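Local coordinates for protein Alp7A (Bacillus subtilis, PDB 5EC0) that binds ADP as an actin-like bacterial cytoskeletal protein and probably forms filaments that segregate plasmids, as its actin-like plasmid relatives do, at residues M1-R5 with D117-T121; G11-Y15 with E25-N29; M14-L18 with R362-Y367; T105-Q109 with K166-I170. One frame throughout, in Å; residues are numbered along the deposited sequence.

Contact 1: M1-R5 with D117-T121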
loop_
_atom_site.group_PDB
_atom_site.type_symbol
_atom_site.label_atom_id
_atom_site.label_comp_id
_atom_site.label_asym_id
_atom_site.label_seq_id
_atom_site.Cartn_x
_atom_site.Cartn_y
_atom_site.Cartn_z
ATOM N N MET A 1 17.084 4.027 -19.770
ATOM C CA MET A 1 17.130 3.216 -18.558
ATOM C C MET A 1 16.197 2.016 -18.658
ATOM O O MET A 1 15.043 2.148 -19.059
ATOM C CB MET A 1 16.759 4.048 -17.325
ATOM C CG MET A 1 16.385 3.195 -16.117
ATOM S SD MET A 1 15.709 4.079 -14.688
ATOM C CE MET A 1 17.210 4.738 -13.979
ATOM N N ASN A 2 16.703 0.846 -18.283
ATOM C CA ASN A 2 15.889 -0.353 -18.283
ATOM C C ASN A 2 15.560 -0.882 -16.883
ATOM O O ASN A 2 16.449 -1.118 -16.067
ATOM C CB ASN A 2 16.577 -1.454 -19.085
ATOM C CG ASN A 2 15.830 -2.758 -18.996
ATOM O OD1 ASN A 2 14.780 -2.922 -19.617
ATOM N ND2 ASN A 2 16.337 -3.680 -18.187
ATOM N N ILE A 3 14.268 -1.079 -16.633
ATOM C CA ILE A 3 13.756 -1.617 -15.375
ATOM C C ILE A 3 13.164 -3.016 -15.569
ATOM O O ILE A 3 12.318 -3.207 -16.438
ATOM C CB ILE A 3 12.659 -0.715 -14.788
ATOM C CG1 ILE A 3 13.233 0.629 -14.362
ATOM C CG2 ILE A 3 11.954 -1.394 -13.600
ATOM C CD1 ILE A 3 12.158 1.566 -13.892
ATOM N N SER A 4 13.582 -3.984 -14.758
ATOM C CA SER A 4 13.134 -5.361 -14.939
ATOM C C SER A 4 11.767 -5.608 -14.309
ATOM O O SER A 4 10.894 -6.215 -14.930
ATOM C CB SER A 4 14.152 -6.343 -14.350
ATOM O OG SER A 4 15.395 -6.214 -15.005
ATOM N N ARG A 5 11.595 -5.157 -13.068
ATOM C CA ARG A 5 10.371 -5.408 -12.311
ATOM C C ARG A 5 9.901 -4.135 -11.626
ATOM O O ARG A 5 10.671 -3.476 -10.915
ATOM C CB ARG A 5 10.588 -6.503 -11.250
ATOM C CG ARG A 5 11.155 -7.828 -11.782
ATOM C CD ARG A 5 11.415 -8.848 -10.651
ATOM N NE ARG A 5 11.969 -8.205 -9.452
ATOM C CZ ARG A 5 13.248 -7.879 -9.297
ATOM N NH1 ARG A 5 14.114 -8.141 -10.259
ATOM N NH2 ARG A 5 13.660 -7.282 -8.186
ATOM N N ASP A 117 19.431 10.780 -20.234
ATOM C CA ASP A 117 18.611 9.636 -20.650
ATOM C C ASP A 117 17.124 9.984 -20.535
ATOM O O ASP A 117 16.624 10.182 -19.435
ATOM C CB ASP A 117 18.948 8.402 -19.801
ATOM C CG ASP A 117 18.261 7.139 -20.290
ATOM O OD1 ASP A 117 17.605 7.175 -21.352
ATOM O OD2 ASP A 117 18.382 6.103 -19.602
ATOM N N ASN A 118 16.420 10.072 -21.657
ATOM C CA ASN A 118 15.014 10.482 -21.624
ATOM C C ASN A 118 14.016 9.342 -21.828
ATOM O O ASN A 118 12.847 9.586 -22.130
ATOM C CB ASN A 118 14.756 11.559 -22.678
ATOM C CG ASN A 118 15.546 12.831 -22.415
ATOM O OD1 ASN A 118 15.637 13.292 -21.282
ATOM N ND2 ASN A 118 16.128 13.397 -23.465
ATOM N N GLU A 119 14.466 8.102 -21.652
ATOM C CA GLU A 119 13.604 6.960 -21.931
ATOM C C GLU A 119 13.743 5.882 -20.874
ATOM O O GLU A 119 14.854 5.551 -20.459
ATOM C CB GLU A 119 13.915 6.370 -23.313
ATOM C CG GLU A 119 12.679 5.838 -24.045
ATOM C CD GLU A 119 13.018 4.886 -25.178
ATOM O OE1 GLU A 119 12.804 5.253 -26.357
ATOM O OE2 GLU A 119 13.487 3.764 -24.882
ATOM N N VAL A 120 12.602 5.340 -20.448
ATOM C CA VAL A 120 12.566 4.221 -19.513
ATOM C C VAL A 120 11.745 3.080 -20.098
ATOM O O VAL A 120 10.588 3.282 -20.482
ATOM C CB VAL A 120 11.958 4.625 -18.139
ATOM C CG1 VAL A 120 11.742 3.391 -17.255
ATOM C CG2 VAL A 120 12.849 5.629 -17.444
ATOM N N THR A 121 12.352 1.897 -20.179
ATOM C CA THR A 121 11.626 0.667 -20.474
ATOM C C THR A 121 11.404 -0.176 -19.201
ATOM O O THR A 121 12.315 -0.375 -18.402
ATOM C CB THR A 121 12.364 -0.195 -21.533
ATOM O OG1 THR A 121 13.750 -0.294 -21.188
ATOM C CG2 THR A 121 12.243 0.417 -22.908
#
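Met-1 and Asp-117 are joined by a salt bridge between the amino terminus and the carboxylate. The modelled distance from Met-1 N to Asp-117 OD2, 2.5 Å, is too short to be taken exactly. The same nitrogen also donates to Glu-119 O at 2.8 Å, and the start of the chain is therefore held by two partners. Asp-117 reaches it because its CG stands opposite its own backbone nitrogen (chi1 -173°). The other oxygen, OD1, accepts from Glu-119 N at 3.3 Å from above the carboxylate plane, closing an Asx turn just ahead of the strand. With an alanine here, the terminal ammonium would probably lose its counter-charge and the Glu-119 N-H its acceptor in the turn. Beyond the salt bridge the pairing is parallel: Thr-121 N binds Met-1 O at 2.9 Å, and Ile-3 N binds Thr-121 O at 2.7 Å in a nearly straight bond (172°). Asn-2 and Thr-121 put their side chains on the same face of the sheet, where Asn-2 OD1 lies 3.2 Å from Thr-121 OG1. The apolar side is carried by the tip of Ile-3, whose CD1 rests 3.8 Å from Val-120 CG1. The Met-1 chain instead bends at its sulfur and leads away from the strand, leaving CB beside Asp-117 OD2. Strand 2-10 thus lines up alongside strand 119-129, whose next neighbour in the sheet is strand 166-179, while Tyr-108 of helix 95-112 packs on Met-1 and Ile-3.

Contact 2: G11-Y15 with E25-N29; sequences GNSMY and ELPTN. With ADP (adenosine-5'-diphosphate), chain D.
Met-14 and Tyr-15 pair with Pro-27 and Leu-26 in an antiparallel hairpin of strands 14-19 and 22-33, directly behind the Gly-11 to Ser-13 loop that grips the ADP beta-phosphate, as the first phosphate loop does in actin-family proteins. Tyr-15 and Leu-26 form the hydrogen-bonded pair: Tyr-15 N reaches Leu-26 O and Leu-26 N reaches Tyr-15 O, each at 2.9 Å. Their side chains run side by side on one face, with CD1 of the Tyr-15 ring 4.1 Å from Leu-26 CD1. Met-14 and Pro-27 are the non-hydrogen-bonded pair, and their side chains diverge. Met-14 nevertheless folds back, bent at chi2 (-64°) and chi3 (-69°), which brings its methyl CE to 3.5 Å from the carbonyl carbon of Leu-26. Glu-25 crosses this chain with its carboxylate: OE1 stands 3.5 Å from Met-14 CG, and OE2 makes a salt bridge to Arg-362. Thr-28 faces the loop, with OG1 3.3 Å from Gly-11 O and its methyl CG2 near the same carbonyl. In the loop itself Asn-12 binds the beta-phosphate twice, through N to ADP O1B at 2.9 Å and through ND2 to ADP O2B at 2.7 Å. Ser-13 CB lies beside ADP O3B. Further hydrogen bonds to the nucleotide come from Glu-266, Gly-329 and Gly-215. Helix 262-272 touches Ser-13 through Glu-266 and Pro-27 through Arg-263, while the Tyr-15 side is covered by Thr-100 and Ala-104 of helix 95-112 and by Met-6 and Val-8 of strand 2-10.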
loop_
_atom_site.group_PDB
_atom_site.type_symbol
_atom_site.label_atom_id
_atom_site.label_comp_id
_atom_site.label_asym_id
_atom_site.label_seq_id
_atom_site.Cartn_x
_atom_site.Cartn_y
_atom_site.Cartn_z
ATOM N N GLY A 11 -2.034 2.546 -2.473
ATOM C CA GLY A 11 -2.781 2.608 -1.229
ATOM C C GLY A 11 -3.627 3.861 -1.131
ATOM O O GLY A 11 -3.520 4.761 -1.961
ATOM N N ASN A 12 -4.485 3.916 -0.117
ATOM C CA ASN A 12 -5.280 5.105 0.142
ATOM C C ASN A 12 -4.444 6.138 0.895
ATOM O O ASN A 12 -4.688 7.336 0.791
ATOM C CB ASN A 12 -6.540 4.762 0.944
ATOM C CG ASN A 12 -7.328 3.598 0.347
ATOM O OD1 ASN A 12 -7.541 3.527 -0.863
ATOM N ND2 ASN A 12 -7.773 2.683 1.204
ATOM N N SER A 13 -3.458 5.656 1.651
ATOM C CA SER A 13 -2.624 6.510 2.489
ATOM C C SER A 13 -1.286 6.803 1.815
ATOM O O SER A 13 -0.850 7.954 1.739
ATOM C CB SER A 13 -2.393 5.859 3.851
ATOM O OG SER A 13 -1.457 6.588 4.624
ATOM N N MET A 14 -0.652 5.748 1.321
ATOM C CA MET A 14 0.622 5.852 0.633
ATOM C C MET A 14 0.587 5.067 -0.681
ATOM O O MET A 14 0.078 3.960 -0.735
ATOM C CB MET A 14 1.772 5.320 1.511
ATOM C CG MET A 14 2.015 6.064 2.826
ATOM S SD MET A 14 2.539 7.795 2.678
ATOM C CE MET A 14 4.174 7.612 2.012
ATOM N N TYR A 15 1.114 5.678 -1.730
ATOM C CA TYR A 15 1.607 4.993 -2.909
ATOM C C TYR A 15 2.936 4.336 -2.527
ATOM O O TYR A 15 3.802 5.008 -1.986
ATOM C CB TYR A 15 1.799 5.997 -4.061
ATOM C CG TYR A 15 2.596 5.481 -5.237
ATOM C CD1 TYR A 15 3.989 5.484 -5.219
ATOM C CD2 TYR A 15 1.956 5.009 -6.370
ATOM C CE1 TYR A 15 4.721 5.011 -6.295
ATOM C CE2 TYR A 15 2.683 4.547 -7.467
ATOM C CZ TYR A 15 4.063 4.539 -7.413
ATOM O OH TYR A 15 4.781 4.082 -8.483
ATOM N N GLU A 25 8.204 5.355 -1.220
ATOM C CA GLU A 25 6.778 5.620 -1.163
ATOM C C GLU A 25 6.513 7.124 -1.169
ATOM O O GLU A 25 7.398 7.921 -0.885
ATOM C CB GLU A 25 6.153 4.968 0.074
ATOM C CG GLU A 25 6.890 5.211 1.376
ATOM C CD GLU A 25 6.181 4.586 2.578
ATOM O OE1 GLU A 25 5.000 4.228 2.444
ATOM O OE2 GLU A 25 6.798 4.450 3.661
ATOM N N LEU A 26 5.286 7.489 -1.511
ATOM C CA LEU A 26 4.873 8.872 -1.699
ATOM C C LEU A 26 3.506 9.021 -1.104
ATOM O O LEU A 26 2.709 8.084 -1.175
ATOM C CB LEU A 26 4.797 9.253 -3.189
ATOM C CG LEU A 26 5.986 9.106 -4.138
ATOM C CD1 LEU A 26 5.528 9.280 -5.586
ATOM C CD2 LEU A 26 7.049 10.127 -3.784
ATOM N N PRO A 27 3.211 10.198 -0.541
ATOM C CA PRO A 27 1.832 10.514 -0.161
ATOM C C PRO A 27 0.919 10.370 -1.373
ATOM O O PRO A 27 1.360 10.659 -2.486
ATOM C CB PRO A 27 1.914 11.969 0.307
ATOM C CG PRO A 27 3.332 12.145 0.734
ATOM C CD PRO A 27 4.159 11.258 -0.153
ATOM N N THR A 28 -0.321 9.940 -1.163
ATOM C CA THR A 28 -1.235 9.620 -2.269
ATOM C C THR A 28 -1.778 10.852 -3.008
ATOM O O THR A 28 -2.211 10.757 -4.154
ATOM C CB THR A 28 -2.420 8.756 -1.744
ATOM O OG1 THR A 28 -1.911 7.519 -1.236
ATOM C CG2 THR A 28 -3.424 8.437 -2.839
ATOM N N ASN A 29 -1.732 12.007 -2.360
ATOM C CA ASN A 29 -2.266 13.246 -2.929
ATOM C C ASN A 29 -1.792 13.605 -4.325
ATOM O O ASN A 29 -0.595 13.609 -4.608
ATOM C CB ASN A 29 -1.940 14.416 -2.007
ATOM C CG ASN A 29 -2.362 14.156 -0.590
ATOM O OD1 ASN A 29 -1.542 13.804 0.257
ATOM N ND2 ASN A 29 -3.654 14.301 -0.323
HETATM P PB ADP D . -4.742 2.313 3.390
HETATM O O1B ADP D . -4.020 2.037 2.077
HETATM O O2B ADP D . -6.241 2.065 3.393
HETATM O O3B ADP D . -4.405 3.620 4.069
HETATM P PA ADP D . -2.578 0.947 4.746
HETATM O O1A ADP D . -1.677 1.771 3.854
HETATM O O2A ADP D . -2.332 -0.542 4.909
HETATM O O3A ADP D . -4.142 1.186 4.388
HETATM O "O5'" ADP D . -2.581 1.591 6.207
HETATM C "C5'" ADP D . -2.309 2.968 6.437
HETATM C "C4'" ADP D . -2.047 3.048 7.926
HETATM O "O4'" ADP D . -0.755 2.503 8.177
HETATM C "C3'" ADP D . -2.006 4.457 8.486
HETATM O "O3'" ADP D . -3.256 4.791 9.088
HETATM C "C2'" ADP D . -0.924 4.408 9.547
HETATM O "O2'" ADP D . -1.557 4.504 10.823
HETATM C "C1'" ADP D . -0.273 3.037 9.402
HETATM N N9 ADP D . 1.207 3.063 9.361
HETATM C C8 ADP D . 1.973 2.228 10.095
HETATM N N7 ADP D . 3.288 2.449 9.872
HETATM C C5 ADP D . 3.373 3.434 8.964
HETATM C C6 ADP D . 4.499 4.129 8.309
HETATM N N6 ADP D . 5.777 3.772 8.612
HETATM N N1 ADP D . 4.198 5.099 7.418
HETATM C C2 ADP D . 2.915 5.432 7.148
HETATM N N3 ADP D . 1.826 4.844 7.706
HETATM C C4 ADP D . 2.000 3.847 8.622
#

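Contact 3: M14-L18 with R362-Y367; sequences MYMNL and RLLNLY. With ADP (adenosine-5'-diphosphate), chain D.
Met-16 projects from strand 14-19 onto the start of the C-terminal helix 364-386, a strand-to-helix packing within the actin-like nucleotide-binding fold. Its sulfur is the point of closest approach: Met-16 SD lies 3.6 Å from Leu-363 CD2 and 3.7 Å from Arg-362 NH1. The chain bends at chi3 (-58°), which also places its methyl near the carbonyl oxygen of Arg-362. Two residues along the strand, Leu-18 crosses Leu-366 obliquely, with Leu-18 CD1 3.8 Å from Leu-366 CG. Leu-366 wedges between the two strand side chains, since its CD2 also meets Met-16 CB; its CG is anti to the backbone nitrogen (chi1 -175°), which carries CG toward the strand, where both methyls touch it. No hydrogen bond joins the two segments. The next shell is the ADP base. The guanidinium of Arg-362 lies with one face over adenine, ADP C6 being 3.2 Å from its plane and displaced from the centre of the group, while Arg-362 NE comes to 3.3 Å from that carbon. The group is held in part by a salt bridge from NH2 to Glu-25 OE2 on strand 22-33, and the backbone nitrogen of Arg-362 is held by Glu-332. At the helix start Leu-363 sits at the N-cap position and its carbonyl accepts from Tyr-367 N. The Tyr-367 ring meets Phe-192 edge-to-face and has Leu-363 CB over its centre, 4.1 Å above the ring plane.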
loop_
_atom_site.group_PDB
_atom_site.type_symbol
_atom_site.label_atom_id
_atom_site.label_comp_id
_atom_site.label_asym_id
_atom_site.label_seq_id
_atom_site.Cartn_x
_atom_site.Cartn_y
_atom_site.Cartn_z
ATOM N N MET A 14 -0.652 5.748 1.321
ATOM C CA MET A 14 0.622 5.852 0.633
ATOM C C MET A 14 0.587 5.067 -0.681
ATOM O O MET A 14 0.078 3.960 -0.735
ATOM C CB MET A 14 1.772 5.320 1.511
ATOM C CG MET A 14 2.015 6.064 2.826
ATOM S SD MET A 14 2.539 7.795 2.678
ATOM C CE MET A 14 4.174 7.612 2.012
ATOM N N TYR A 15 1.114 5.678 -1.730
ATOM C CA TYR A 15 1.607 4.993 -2.909
ATOM C C TYR A 15 2.936 4.336 -2.527
ATOM O O TYR A 15 3.802 5.008 -1.986
ATOM C CB TYR A 15 1.799 5.997 -4.061
ATOM C CG TYR A 15 2.596 5.481 -5.237
ATOM C CD1 TYR A 15 3.989 5.484 -5.219
ATOM C CD2 TYR A 15 1.956 5.009 -6.370
ATOM C CE1 TYR A 15 4.721 5.011 -6.295
ATOM C CE2 TYR A 15 2.683 4.547 -7.467
ATOM C CZ TYR A 15 4.063 4.539 -7.413
ATOM O OH TYR A 15 4.781 4.082 -8.483
ATOM N N MET A 16 3.094 3.040 -2.792
ATOM C CA MET A 16 4.345 2.356 -2.470
ATOM C C MET A 16 4.746 1.523 -3.652
ATOM O O MET A 16 3.882 0.951 -4.339
ATOM C CB MET A 16 4.201 1.480 -1.215
ATOM C CG MET A 16 3.393 2.120 -0.070
ATOM S SD MET A 16 3.287 1.025 1.342
ATOM C CE MET A 16 2.511 -0.382 0.571
ATOM N N ASN A 17 6.044 1.423 -3.910
ATOM C CA ASN A 17 6.376 0.653 -5.081
ATOM C C ASN A 17 7.767 0.020 -4.870
ATOM O O ASN A 17 8.620 0.568 -4.168
ATOM C CB ASN A 17 6.328 1.569 -6.326
ATOM C CG ASN A 17 7.452 2.587 -6.343
ATOM O OD1 ASN A 17 8.617 2.228 -6.519
ATOM N ND2 ASN A 17 7.167 3.741 -5.809
ATOM N N LEU A 18 8.016 -1.109 -5.507
ATOM C CA LEU A 18 9.372 -1.623 -5.565
ATOM C C LEU A 18 9.850 -1.609 -7.010
ATOM O O LEU A 18 9.195 -2.160 -7.906
ATOM C CB LEU A 18 9.447 -3.044 -5.001
ATOM C CG LEU A 18 9.214 -3.334 -3.522
ATOM C CD1 LEU A 18 8.863 -4.823 -3.329
ATOM C CD2 LEU A 18 10.479 -2.992 -2.767
ATOM N N ARG A 362 2.612 -3.826 6.965
ATOM C CA ARG A 362 2.266 -2.736 6.059
ATOM C C ARG A 362 2.675 -3.028 4.598
ATOM O O ARG A 362 2.022 -2.575 3.665
ATOM C CB ARG A 362 2.895 -1.422 6.516
ATOM C CG ARG A 362 2.319 -0.223 5.797
ATOM C CD ARG A 362 2.671 1.114 6.512
ATOM N NE ARG A 362 4.094 1.457 6.426
ATOM C CZ ARG A 362 4.608 2.250 5.488
ATOM N NH1 ARG A 362 3.812 2.782 4.572
ATOM N NH2 ARG A 362 5.907 2.525 5.465
ATOM N N LEU A 363 3.742 -3.795 4.401
ATOM C CA LEU A 363 4.268 -4.006 3.056
ATOM C C LEU A 363 3.924 -5.367 2.453
ATOM O O LEU A 363 4.392 -5.684 1.357
ATOM C CB LEU A 363 5.782 -3.830 3.050
ATOM C CG LEU A 363 6.328 -2.448 3.439
ATOM C CD1 LEU A 363 7.833 -2.339 3.136
ATOM C CD2 LEU A 363 5.554 -1.337 2.766
ATOM N N LEU A 364 3.096 -6.154 3.142
ATOM C CA LEU A 364 2.864 -7.551 2.740
ATOM C C LEU A 364 2.274 -7.690 1.319
ATOM O O LEU A 364 2.724 -8.540 0.535
ATOM C CB LEU A 364 1.952 -8.257 3.758
ATOM C CG LEU A 364 2.138 -9.773 3.852
ATOM C CD1 LEU A 364 3.534 -10.101 4.392
ATOM C CD2 LEU A 364 1.059 -10.436 4.719
ATOM N N ASN A 365 1.269 -6.878 0.990
ATOM C CA ASN A 365 0.700 -6.901 -0.367
ATOM C C ASN A 365 1.791 -6.653 -1.432
ATOM O O ASN A 365 1.948 -7.440 -2.381
ATOM C CB ASN A 365 -0.421 -5.862 -0.512
ATOM C CG ASN A 365 -1.767 -6.347 0.039
ATOM O OD1 ASN A 365 -2.129 -7.514 -0.103
ATOM N ND2 ASN A 365 -2.499 -5.447 0.685
ATOM N N LEU A 366 2.545 -5.565 -1.253
ATOM C CA LEU A 366 3.662 -5.212 -2.137
ATOM C C LEU A 366 4.666 -6.358 -2.285
ATOM O O LEU A 366 5.133 -6.663 -3.382
ATOM C CB LEU A 366 4.383 -3.978 -1.606
ATOM C CG LEU A 366 5.503 -3.373 -2.444
ATOM C CD1 LEU A 366 5.056 -3.209 -3.863
ATOM C CD2 LEU A 366 5.915 -2.005 -1.854
ATOM N N TYR A 367 4.982 -6.977 -1.156
ATOM C CA TYR A 367 5.933 -8.068 -1.092
ATOM C C TYR A 367 5.408 -9.295 -1.824
ATOM O O TYR A 367 6.175 -10.042 -2.433
ATOM C CB TYR A 367 6.246 -8.409 0.370
ATOM C CG TYR A 367 7.305 -7.516 0.977
ATOM C CD1 TYR A 367 7.784 -6.410 0.282
ATOM C CD2 TYR A 367 7.850 -7.794 2.229
ATOM C CE1 TYR A 367 8.764 -5.595 0.823
ATOM C CE2 TYR A 367 8.842 -6.994 2.771
ATOM C CZ TYR A 367 9.291 -5.896 2.066
ATOM O OH TYR A 367 10.269 -5.093 2.601
HETATM P PB ADP D . -4.742 2.313 3.390
HETATM O O1B ADP D . -4.020 2.037 2.077
HETATM O O2B ADP D . -6.241 2.065 3.393
HETATM O O3B ADP D . -4.405 3.620 4.069
HETATM P PA ADP D . -2.578 0.947 4.746
HETATM O O1A ADP D . -1.677 1.771 3.854
HETATM O O2A ADP D . -2.332 -0.542 4.909
HETATM O O3A ADP D . -4.142 1.186 4.388
HETATM O "O5'" ADP D . -2.581 1.591 6.207
HETATM C "C5'" ADP D . -2.309 2.968 6.437
HETATM C "C4'" ADP D . -2.047 3.048 7.926
HETATM O "O4'" ADP D . -0.755 2.503 8.177
HETATM C "C3'" ADP D . -2.006 4.457 8.486
HETATM O "O3'" ADP D . -3.256 4.791 9.088
HETATM C "C2'" ADP D . -0.924 4.408 9.547
HETATM O "O2'" ADP D . -1.557 4.504 10.823
HETATM C "C1'" ADP D . -0.273 3.037 9.402
HETATM N N9 ADP D . 1.207 3.063 9.361
HETATM C C8 ADP D . 1.973 2.228 10.095
HETATM N N7 ADP D . 3.288 2.449 9.872
HETATM C C5 ADP D . 3.373 3.434 8.964
HETATM C C6 ADP D . 4.499 4.129 8.309
HETATM N N6 ADP D . 5.777 3.772 8.612
HETATM N N1 ADP D . 4.198 5.099 7.418
HETATM C C2 ADP D . 2.915 5.432 7.148
HETATM N N3 ADP D . 1.826 4.844 7.706
HETATM C C4 ADP D . 2.000 3.847 8.622
#

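Contact 4: T105-Q109 with K166-I170; sequences TAYYQ and KELTI
The carboxamide of Gln-109 is approached from above its plane by Lys-166, whose NZ donates to Gln-109 OE1 at 2.9 Å while standing 39° out of the carbonyl plane. The amide nitrogen, NE2, bonds to Lys-114 O, so both ends of the group are tied and its rotation is probably fixed. Lys-166 NZ has further acceptors in Asp-117 O and Arg-115 O. The methylene beneath the amide serves the apolar side: Gln-109 CG, anti to the backbone nitrogen (chi1 -164°), lies 3.9 Å from Leu-168 CD1, and the bend at chi2 then turns the amide toward Lys-166. A leucine in place of Gln-109 would probably leave Lys-166 short of one acceptor and the Lys-114 carbonyl without its donor. Leu-168 presses its other methyl, CD2, on the helix backbone at Ala-106 CA, 3.6 Å away. Thr-105 and Ile-170 meet tip to tip, with Thr-105 CG2 3.8 Å from Ile-170 CD1, while Thr-105 OG1 is held by Phe-101 O. Helix 95-112 passes over strand 166-179 at 109°, the segment axes 10.1 Å apart. The same helix also rests on Val-120 of strand 119-129 and Val-159 of strand 153-159, the two strands that flank 166-179 in the sheet.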
loop_
_atom_site.group_PDB
_atom_site.type_symbol
_atom_site.label_atom_id
_atom_site.label_comp_id
_atom_site.label_asym_id
_atom_site.label_seq_id
_atom_site.Cartn_x
_atom_site.Cartn_y
_atom_site.Cartn_z
ATOM N N THR A 105 7.958 6.979 -11.469
ATOM C CA THR A 105 8.936 6.460 -12.412
ATOM C C THR A 105 9.972 7.551 -12.789
ATOM O O THR A 105 11.160 7.269 -12.909
ATOM C CB THR A 105 8.251 5.935 -13.690
ATOM O OG1 THR A 105 7.247 4.966 -13.352
ATOM C CG2 THR A 105 9.283 5.317 -14.631
ATOM N N ALA A 106 9.511 8.785 -12.985
ATOM C CA ALA A 106 10.401 9.881 -13.349
ATOM C C ALA A 106 11.347 10.197 -12.193
ATOM O O ALA A 106 12.526 10.519 -12.397
ATOM C CB ALA A 106 9.604 11.111 -13.740
ATOM N N TYR A 107 10.825 10.085 -10.975
ATOM C CA TYR A 107 11.642 10.277 -9.787
ATOM C C TYR A 107 12.759 9.238 -9.700
ATOM O O TYR A 107 13.924 9.567 -9.442
ATOM C CB TYR A 107 10.791 10.209 -8.528
ATOM C CG TYR A 107 11.644 10.110 -7.291
ATOM C CD1 TYR A 107 12.480 11.158 -6.917
ATOM C CD2 TYR A 107 11.639 8.961 -6.511
ATOM C CE1 TYR A 107 13.275 11.072 -5.790
ATOM C CE2 TYR A 107 12.429 8.866 -5.382
ATOM C CZ TYR A 107 13.245 9.931 -5.031
ATOM O OH TYR A 107 14.033 9.835 -3.917
ATOM N N TYR A 108 12.399 7.977 -9.905
ATOM C CA TYR A 108 13.384 6.904 -9.850
ATOM C C TYR A 108 14.434 7.094 -10.942
ATOM O O TYR A 108 15.623 6.850 -10.717
ATOM C CB TYR A 108 12.711 5.542 -9.991
ATOM C CG TYR A 108 13.681 4.386 -9.957
ATOM C CD1 TYR A 108 14.077 3.820 -8.743
ATOM C CD2 TYR A 108 14.190 3.847 -11.133
ATOM C CE1 TYR A 108 14.956 2.751 -8.703
ATOM C CE2 TYR A 108 15.084 2.781 -11.105
ATOM C CZ TYR A 108 15.460 2.233 -9.889
ATOM O OH TYR A 108 16.339 1.164 -9.859
ATOM N N GLN A 109 13.994 7.543 -12.120
ATOM C CA GLN A 109 14.920 7.790 -13.221
ATOM C C GLN A 109 15.911 8.893 -12.857
ATOM O O GLN A 109 17.104 8.777 -13.144
ATOM C CB GLN A 109 14.176 8.168 -14.501
ATOM C CG GLN A 109 15.021 8.057 -15.754
ATOM C CD GLN A 109 16.009 9.222 -15.966
ATOM O OE1 GLN A 109 15.687 10.393 -15.731
ATOM N NE2 GLN A 109 17.217 8.891 -16.418
ATOM N N LYS A 166 12.630 17.566 -18.045
ATOM C CA LYS A 166 12.740 16.718 -19.234
ATOM C C LYS A 166 11.368 16.149 -19.539
ATOM O O LYS A 166 10.503 16.113 -18.665
ATOM C CB LYS A 166 13.746 15.571 -19.041
ATOM C CG LYS A 166 13.371 14.580 -17.945
ATOM C CD LYS A 166 14.205 13.302 -18.019
ATOM C CE LYS A 166 15.659 13.557 -17.632
ATOM N NZ LYS A 166 16.490 12.323 -17.712
ATOM N N GLU A 167 11.175 15.704 -20.774
ATOM C CA GLU A 167 10.058 14.821 -21.091
ATOM C C GLU A 167 10.549 13.373 -21.181
ATOM O O GLU A 167 11.396 13.026 -22.011
ATOM C CB GLU A 167 9.369 15.224 -22.395
ATOM C CG GLU A 167 8.040 14.519 -22.593
ATOM C CD GLU A 167 7.291 15.007 -23.820
ATOM O OE1 GLU A 167 7.957 15.387 -24.816
ATOM O OE2 GLU A 167 6.037 15.012 -23.781
ATOM N N LEU A 168 10.005 12.529 -20.319
ATOM C CA LEU A 168 10.434 11.151 -20.241
ATOM C C LEU A 168 9.437 10.273 -20.983
ATOM O O LEU A 168 8.224 10.335 -20.718
ATOM C CB LEU A 168 10.553 10.733 -18.773
ATOM C CG LEU A 168 11.332 9.506 -18.316
ATOM C CD1 LEU A 168 12.821 9.735 -18.433
ATOM C CD2 LEU A 168 10.962 9.206 -16.871
ATOM N N THR A 169 9.928 9.475 -21.926
ATOM C CA THR A 169 9.086 8.424 -22.509
ATOM C C THR A 169 9.234 7.144 -21.690
ATOM O O THR A 169 10.351 6.680 -21.447
ATOM C CB THR A 169 9.436 8.150 -23.977
ATOM O OG1 THR A 169 9.314 9.361 -24.719
ATOM C CG2 THR A 169 8.500 7.125 -24.584
ATOM N N ILE A 170 8.103 6.590 -21.257
ATOM C CA ILE A 170 8.076 5.373 -20.446
ATOM C C ILE A 170 7.331 4.257 -21.188
ATOM O O ILE A 170 6.141 4.393 -21.493
ATOM C CB ILE A 170 7.400 5.623 -19.060
ATOM C CG1 ILE A 170 8.193 6.657 -18.258
ATOM C CG2 ILE A 170 7.259 4.345 -18.270
ATOM C CD1 ILE A 170 7.373 7.330 -17.156
#

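In the fold
All four contacts involve the large mixed sheet. Strands 2-10, 14-19 and 22-33 are successive in it, and strands 119-129 and 166-179 are neighbours; 2-10 also pairs with 119-129, so the sheet's first and last strands meet. Contacts 1 and 4, centres 8 Å apart and far from the nucleotide, touch where Asp-117 O meets Lys-166 NZ. Contacts 2 and 3, centres 10 Å apart, share Met-14 and Tyr-15 and both reach ADP. About 23 Å separates the centres of contacts 1 and 2. Along the chain contact 2 closes before contact 4 opens, contacts 1 and 4 interleave, and contact 3 spans contact 4, bringing the C-terminal helix back to the N-terminal strands at the nucleotide.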